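Local coordinates for protein aac(6')-Ii (Enterococcus faecium, PDB 1N71) that probably transfers an acetyl group from acetyl-coenzyme A to the 6'-amino group of aminoglycosides, giving resistance to these antibiotics, at residues 117-122 / 134-139; 45-50 / 57-62. One frame throughout, in Å; residues are numbered along the deposited sequence.

Contact 1 of 2, residues 117-122 / 134-139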
ATOM      1  N   GLY A 117       2.061   8.699  19.182  1.00 19.66           N
ATOM      2  CA  GLY A 117       3.270   9.465  18.928  1.00 19.11           C
ATOM      3  C   GLY A 117       2.972  10.787  18.243  1.00 17.51           C
ATOM      4  O   GLY A 117       3.788  11.711  18.280  1.00 17.41           O
ATOM      5  N   THR A 118       1.804  10.876  17.607  1.00 17.06           N
ATOM      6  CA  THR A 118       1.381  12.096  16.913  1.00 17.38           C
ATOM      7  C   THR A 118      -0.096  12.374  17.207  1.00 16.21           C
ATOM      8  O   THR A 118      -0.799  11.531  17.763  1.00 15.36           O
ATOM      9  CB  THR A 118       1.521  11.978  15.377  1.00 17.22           C
ATOM     10  OG1 THR A 118       0.392  11.272  14.851  1.00 13.83           O
ATOM     11  CG2 THR A 118       2.790  11.223  15.008  1.00 18.97           C
ATOM     12  N   THR A 119      -0.564  13.551  16.811  1.00 17.36           N
ATOM     13  CA  THR A 119      -1.954  13.916  17.038  1.00 16.87           C
ATOM     14  C   THR A 119      -2.920  13.196  16.109  1.00 17.37           C
ATOM     15  O   THR A 119      -4.131  13.398  16.201  1.00 17.95           O
ATOM     16  CB  THR A 119      -2.163  15.442  16.888  1.00 18.27           C
ATOM     17  OG1 THR A 119      -1.619  15.890  15.636  1.00 16.33           O
ATOM     18  CG2 THR A 119      -1.490  16.181  18.036  1.00 18.14           C
ATOM     19  N   LEU A 120      -2.401  12.353  15.216  1.00 16.08           N
ATOM     20  CA  LEU A 120      -3.270  11.624  14.294  1.00 16.53           C
ATOM     21  C   LEU A 120      -3.819  10.343  14.908  1.00 16.49           C
ATOM     22  O   LEU A 120      -4.736   9.732  14.364  1.00 17.42           O
ATOM     23  CB  LEU A 120      -2.542  11.301  12.983  1.00 16.28           C
ATOM     24  CG  LEU A 120      -2.148  12.488  12.097  1.00 16.41           C
ATOM     25  CD1 LEU A 120      -1.677  11.964  10.748  1.00 17.16           C
ATOM     26  CD2 LEU A 120      -3.340  13.424  11.904  1.00 18.77           C
ATOM     27  N   SER A 121      -3.249   9.926  16.032  1.00 17.60           N
ATOM     28  CA  SER A 121      -3.732   8.733  16.714  1.00 17.69           C
ATOM     29  C   SER A 121      -4.662   9.178  17.849  1.00 18.65           C
ATOM     30  O   SER A 121      -4.676  10.353  18.225  1.00 17.68           O
ATOM     31  CB  SER A 121      -2.560   7.918  17.275  1.00 17.89           C
ATOM     32  OG  SER A 121      -1.744   8.701  18.128  1.00 18.99           O
ATOM     33  N   GLN A 122      -5.434   8.244  18.388  1.00 20.18           N
ATOM     34  CA  GLN A 122      -6.363   8.549  19.469  1.00 23.33           C
ATOM     35  C   GLN A 122      -7.341   9.655  19.100  1.00 23.68           C
ATOM     36  O   GLN A 122      -7.561  10.600  19.864  1.00 22.05           O
ATOM     37  CB  GLN A 122      -5.595   8.912  20.746  1.00 25.81           C
ATOM     38  CG  GLN A 122      -5.216   7.681  21.568  1.00 32.38           C
ATOM     39  CD  GLN A 122      -4.394   8.006  22.798  1.00 35.72           C
ATOM     40  OE1 GLN A 122      -4.700   8.944  23.536  1.00 38.72           O
ATOM     41  NE2 GLN A 122      -3.351   7.218  23.034  1.00 36.50           N
ATOM     42  N   ALA A 134      -3.121  18.196   8.193  1.00 17.42           N
ATOM     43  CA  ALA A 134      -2.411  19.462   8.030  1.00 17.96           C
ATOM     44  C   ALA A 134      -1.913  20.045   9.359  1.00 17.72           C
ATOM     45  O   ALA A 134      -0.870  20.698   9.406  1.00 18.53           O
ATOM     46  CB  ALA A 134      -3.320  20.478   7.312  1.00 18.11           C
ATOM     47  N   SER A 135      -2.645  19.804  10.440  1.00 18.73           N
ATOM     48  CA  SER A 135      -2.254  20.341  11.744  1.00 18.96           C
ATOM     49  C   SER A 135      -1.533  19.333  12.636  1.00 18.97           C
ATOM     50  O   SER A 135      -1.400  19.545  13.844  1.00 17.73           O
ATOM     51  CB  SER A 135      -3.492  20.869  12.476  1.00 23.20           C
ATOM     52  OG  SER A 135      -4.422  19.827  12.710  1.00 24.01           O
ATOM     53  N   ILE A 136      -1.057  18.239  12.052  1.00 17.92           N
ATOM     54  CA  ILE A 136      -0.374  17.220  12.845  1.00 16.83           C
ATOM     55  C   ILE A 136       0.738  17.814  13.703  1.00 16.07           C
ATOM     56  O   ILE A 136       1.424  18.748  13.290  1.00 16.13           O
ATOM     57  CB  ILE A 136       0.239  16.116  11.945  1.00 16.07           C
ATOM     58  CG1 ILE A 136       0.784  14.978  12.814  1.00 16.81           C
ATOM     59  CG2 ILE A 136       1.380  16.694  11.105  1.00 16.93           C
ATOM     60  CD1 ILE A 136       1.247  13.767  12.019  1.00 18.13           C
ATOM     61  N   GLN A 137       0.896  17.272  14.908  1.00 17.20           N
ATOM     62  CA  GLN A 137       1.940  17.708  15.830  1.00 17.17           C
ATOM     63  C   GLN A 137       2.669  16.451  16.296  1.00 15.56           C
ATOM     64  O   GLN A 137       2.045  15.417  16.526  1.00 13.56           O
ATOM     65  CB  GLN A 137       1.340  18.436  17.042  1.00 18.68           C
ATOM     66  CG  GLN A 137       0.599  19.719  16.713  1.00 21.64           C
ATOM     67  CD  GLN A 137       1.516  20.820  16.219  1.00 25.04           C
ATOM     68  OE1 GLN A 137       2.530  21.123  16.843  1.00 26.30           O
ATOM     69  NE2 GLN A 137       1.156  21.433  15.098  1.00 28.48           N
ATOM     70  N   ASN A 138       3.988  16.537  16.424  1.00 16.86           N
ATOM     71  CA  ASN A 138       4.776  15.391  16.853  1.00 16.30           C
ATOM     72  C   ASN A 138       4.844  15.347  18.377  1.00 17.72           C
ATOM     73  O   ASN A 138       5.511  16.173  19.006  1.00 17.09           O
ATOM     74  CB  ASN A 138       6.187  15.469  16.266  1.00 16.31           C
ATOM     75  CG  ASN A 138       6.899  14.130  16.298  1.00 19.62           C
ATOM     76  OD1 ASN A 138       6.412  13.172  16.912  1.00 17.83           O
ATOM     77  ND2 ASN A 138       8.055  14.054  15.641  1.00 19.15           N
ATOM     78  N   LEU A 139       4.155  14.379  18.965  1.00 16.57           N
ATOM     79  CA  LEU A 139       4.114  14.251  20.414  1.00 18.33           C
ATOM     80  C   LEU A 139       5.285  13.510  21.048  1.00 20.34           C
ATOM     81  O   LEU A 139       5.823  13.964  22.061  1.00 20.83           O
ATOM     82  CB  LEU A 139       2.813  13.571  20.835  1.00 16.07           C
ATOM     83  CG  LEU A 139       1.539  14.160  20.223  1.00 15.54           C
ATOM     84  CD1 LEU A 139       0.338  13.410  20.764  1.00 14.77           C
ATOM     85  CD2 LEU A 139       1.439  15.645  20.536  1.00 16.75           C
TER
HETATM   86  O   HOH W   1      -3.591  16.726  14.085  1.00 17.16           O

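Contact 2 of 2, residues 45-50 / 57-62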
ATOM      1  N   ARG A  45      13.899  -5.194  -6.488  1.00 22.78           N
ATOM      2  CA  ARG A  45      13.974  -4.213  -5.412  1.00 21.77           C
ATOM      3  C   ARG A  45      15.337  -3.561  -5.338  1.00 21.64           C
ATOM      4  O   ARG A  45      16.291  -3.990  -5.988  1.00 22.01           O
ATOM      5  CB  ARG A  45      13.692  -4.864  -4.056  1.00 21.17           C
ATOM      6  CG  ARG A  45      12.319  -5.483  -3.912  1.00 22.77           C
ATOM      7  CD  ARG A  45      12.079  -5.869  -2.468  1.00 23.48           C
ATOM      8  NE  ARG A  45      10.835  -6.611  -2.294  1.00 23.25           N
ATOM      9  CZ  ARG A  45      10.300  -6.901  -1.115  1.00 25.59           C
ATOM     10  NH1 ARG A  45      10.897  -6.507   0.005  1.00 25.20           N
ATOM     11  NH2 ARG A  45       9.173  -7.598  -1.055  1.00 26.88           N
ATOM     12  N   ILE A  46      15.414  -2.512  -4.531  1.00 21.00           N
ATOM     13  CA  ILE A  46      16.657  -1.803  -4.310  1.00 20.56           C
ATOM     14  C   ILE A  46      17.016  -2.094  -2.857  1.00 21.53           C
ATOM     15  O   ILE A  46      16.138  -2.116  -1.985  1.00 19.62           O
ATOM     16  CB  ILE A  46      16.475  -0.290  -4.550  1.00 19.89           C
ATOM     17  CG1 ILE A  46      16.229  -0.045  -6.043  1.00 20.44           C
ATOM     18  CG2 ILE A  46      17.699   0.477  -4.081  1.00 17.44           C
ATOM     19  CD1 ILE A  46      15.782   1.360  -6.378  1.00 20.39           C
ATOM     20  N   ALA A  47      18.296  -2.355  -2.615  1.00 19.88           N
ATOM     21  CA  ALA A  47      18.798  -2.661  -1.282  1.00 21.14           C
ATOM     22  C   ALA A  47      20.089  -1.883  -1.044  1.00 22.24           C
ATOM     23  O   ALA A  47      21.112  -2.146  -1.679  1.00 20.20           O
ATOM     24  CB  ALA A  47      19.055  -4.152  -1.156  1.00 20.15           C
ATOM     25  N   VAL A  48      20.029  -0.925  -0.126  1.00 20.70           N
ATOM     26  CA  VAL A  48      21.177  -0.086   0.190  1.00 20.69           C
ATOM     27  C   VAL A  48      21.597  -0.266   1.640  1.00 21.23           C
ATOM     28  O   VAL A  48      20.763  -0.265   2.545  1.00 18.89           O
ATOM     29  CB  VAL A  48      20.845   1.397  -0.072  1.00 22.16           C
ATOM     30  CG1 VAL A  48      22.017   2.285   0.316  1.00 21.34           C
ATOM     31  CG2 VAL A  48      20.488   1.585  -1.538  1.00 21.88           C
ATOM     32  N   ALA A  49      22.899  -0.407   1.862  1.00 20.87           N
ATOM     33  CA  ALA A  49      23.403  -0.600   3.212  1.00 22.83           C
ATOM     34  C   ALA A  49      24.331   0.498   3.688  1.00 23.07           C
ATOM     35  O   ALA A  49      24.945   1.218   2.893  1.00 23.99           O
ATOM     36  CB  ALA A  49      24.109  -1.939   3.311  1.00 23.79           C
ATOM     37  N   ALA A  50      24.408   0.623   5.006  1.00 22.08           N
ATOM     38  CA  ALA A  50      25.270   1.591   5.658  1.00 23.57           C
ATOM     39  C   ALA A  50      26.226   0.717   6.455  1.00 25.53           C
ATOM     40  O   ALA A  50      25.804   0.002   7.365  1.00 22.26           O
ATOM     41  CB  ALA A  50      24.464   2.478   6.587  1.00 21.91           C
ATOM     42  N   VAL A  57      25.306  -0.996   9.983  1.00 25.59           N
ATOM     43  CA  VAL A  57      24.652  -0.135  10.959  1.00 23.94           C
ATOM     44  C   VAL A  57      23.317   0.425  10.467  1.00 23.57           C
ATOM     45  O   VAL A  57      22.574   1.038  11.236  1.00 23.58           O
ATOM     46  CB  VAL A  57      25.569   1.045  11.355  1.00 25.45           C
ATOM     47  CG1 VAL A  57      26.847   0.515  12.016  1.00 24.21           C
ATOM     48  CG2 VAL A  57      25.911   1.872  10.125  1.00 22.98           C
ATOM     49  N   GLY A  58      23.017   0.216   9.189  1.00 21.37           N
ATOM     50  CA  GLY A  58      21.771   0.717   8.638  1.00 20.77           C
ATOM     51  C   GLY A  58      21.408   0.077   7.313  1.00 20.17           C
ATOM     52  O   GLY A  58      22.279  -0.340   6.545  1.00 20.68           O
ATOM     53  N   PHE A  59      20.112  -0.009   7.036  1.00 19.07           N
ATOM     54  CA  PHE A  59      19.651  -0.614   5.796  1.00 18.27           C
ATOM     55  C   PHE A  59      18.355   0.037   5.338  1.00 16.90           C
ATOM     56  O   PHE A  59      17.514   0.404   6.157  1.00 16.79           O
ATOM     57  CB  PHE A  59      19.403  -2.110   5.994  1.00 16.67           C
ATOM     58  CG  PHE A  59      18.908  -2.814   4.761  1.00 18.37           C
ATOM     59  CD1 PHE A  59      19.799  -3.222   3.770  1.00 19.17           C
ATOM     60  CD2 PHE A  59      17.545  -3.053   4.577  1.00 16.49           C
ATOM     61  CE1 PHE A  59      19.345  -3.860   2.612  1.00 20.17           C
ATOM     62  CE2 PHE A  59      17.077  -3.688   3.431  1.00 18.84           C
ATOM     63  CZ  PHE A  59      17.981  -4.095   2.439  1.00 20.14           C
ATOM     64  N   ILE A  60      18.206   0.176   4.027  1.00 18.13           N
ATOM     65  CA  ILE A  60      16.997   0.753   3.455  1.00 16.28           C
ATOM     66  C   ILE A  60      16.708   0.031   2.146  1.00 16.88           C
ATOM     67  O   ILE A  60      17.626  -0.367   1.426  1.00 18.39           O
ATOM     68  CB  ILE A  60      17.151   2.277   3.202  1.00 16.67           C
ATOM     69  CG1 ILE A  60      15.789   2.883   2.846  1.00 14.11           C
ATOM     70  CG2 ILE A  60      18.155   2.531   2.080  1.00 16.40           C
ATOM     71  CD1 ILE A  60      15.797   4.400   2.737  1.00 13.44           C
ATOM     72  N   GLY A  61      15.429  -0.169   1.851  1.00 16.29           N
ATOM     73  CA  GLY A  61      15.066  -0.843   0.619  1.00 15.10           C
ATOM     74  C   GLY A  61      13.863  -0.185  -0.026  1.00 16.76           C
ATOM     75  O   GLY A  61      13.195   0.643   0.594  1.00 14.52           O
ATOM     76  N   ALA A  62      13.593  -0.539  -1.278  1.00 16.85           N
ATOM     77  CA  ALA A  62      12.442   0.009  -1.983  1.00 18.08           C
ATOM     78  C   ALA A  62      11.842  -1.064  -2.880  1.00 18.27           C
ATOM     79  O   ALA A  62      12.565  -1.834  -3.517  1.00 19.74           O
ATOM     80  CB  ALA A  62      12.847   1.227  -2.808  1.00 17.49           C
TER

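Contact 1 of 2, residues 117-122 / 134-139
Thr118 and Asn138 bring two irregular segments together as a single bridged backbone pair, their CA atoms 4.7 Å apart and the chains running in nearly opposite directions (158°). Leu139 N reaches Gly117 O at 2.8 Å on one flank of the pair, while on the other Thr119 N donates to Gln137 O at 3.2 Å. A third bond involves a side chain: Gln137 N donates to Thr119 OG1 at 3.0 Å. The first torsion of Thr119 (chi1 52°) sets this hydroxyl between its backbone N and carbonyl carbon, facing the strip from Ile136 CA to Gln137 N, and a water lies 2.6 Å from the same OG1. Thr119 CG2 lies alongside the CB of Gln137 and is 3.9 Å from Leu139 CD2. This isolated bridge joins the two loops on either side of helix 129-134, neither of which forms a regular strand here. Segment 117-122 carries a type I turn from Thr118 to Ser121 and an ST turn, in which Thr118 OG1 accepts from Leu120 N at 3.0 Å; Asp113 also bonds to that hydroxyl. Ile136 holds CG1 anti to its own N (chi1 -173°) with the chain extended beyond it, so that CD1 lies 3.6 Å from Leu120 CG, the two side chains crossing at about a right angle. CD1 also meets the CB of Thr118, and strands 153-158 and 168-174 of the GNAT fold lie against this apolar patch. Asn138 turns its amide to Glu145 and the backbone N of His142, and it touches the bound coenzyme A.

Contact 2 of 2, residues 45-50 / 57-62
The Phe59 ring slants across the backbone of 45-50, with Val48 O 3.3 Å from its CD1 and Ala47 CB 3.8 Å from its CZ. Holding CG anti to the backbone N (chi1 179°) swings the ring along the sheet towards Ala47, past the CA of its directly paired neighbour, Ala49. Ala47 and Ala49 share this face of the sheet with the ring; Gly61, paired with Ala47, adds no side chain to it. The other face carries Ile46, Val48, Ile60 and Ala62; there Ile60 turns its CG2 branch onto Val48 CB at 3.6 Å. The two strands pair antiparallel as a beta hairpin of the GNAT-fold sheet. Val48 and Ile60 form its central hydrogen-bonded pair, with Val48 N to Ile60 O at 2.9 Å almost straight (174°) and Ile60 N to Val48 O at 3.0 Å. Near the turn the regularity breaks into a classic beta bulge: Val57 and Gly58 both face Ala50, whose O takes Val57 N at 2.8 Å and, weakly, Gly58 N. Bulges of this kind accommodate an extra residue on one strand while the pairing continues. Strand 2-5 borders 46-52 and strand 70-78 borders 55-66. The Phe59 ring meets Phe6, their planes about perpendicular, and also touches Met40 of helix 33-40, whereas helix 87-101 packs Tyr94, Leu95 and Val99 against the face of Val48, Ile60 and Ile46.

How the contacts relate
The contacts belong to one N-acetyltransferase fold but lie on opposite sides of the chain's centre, their own centres 28 Å apart and their nearest atoms about 18 Å apart. Contact 2 comes first along the chain, joining neighbouring strands 46-52 and 55-66 in the first half of the mixed sheet. Contact 1 follows, tying together loops that flank helix 129-134, after strand 106-112. Coenzyme A provides a common reference: Asn138 of contact 1 touches it, whereas contact 2 stands back, beside strand 70-78 with its coenzyme-binding Leu76 and Val78. Contact 1 thus takes part in the cofactor site directly, and contact 2 only by way of that neighbouring strand.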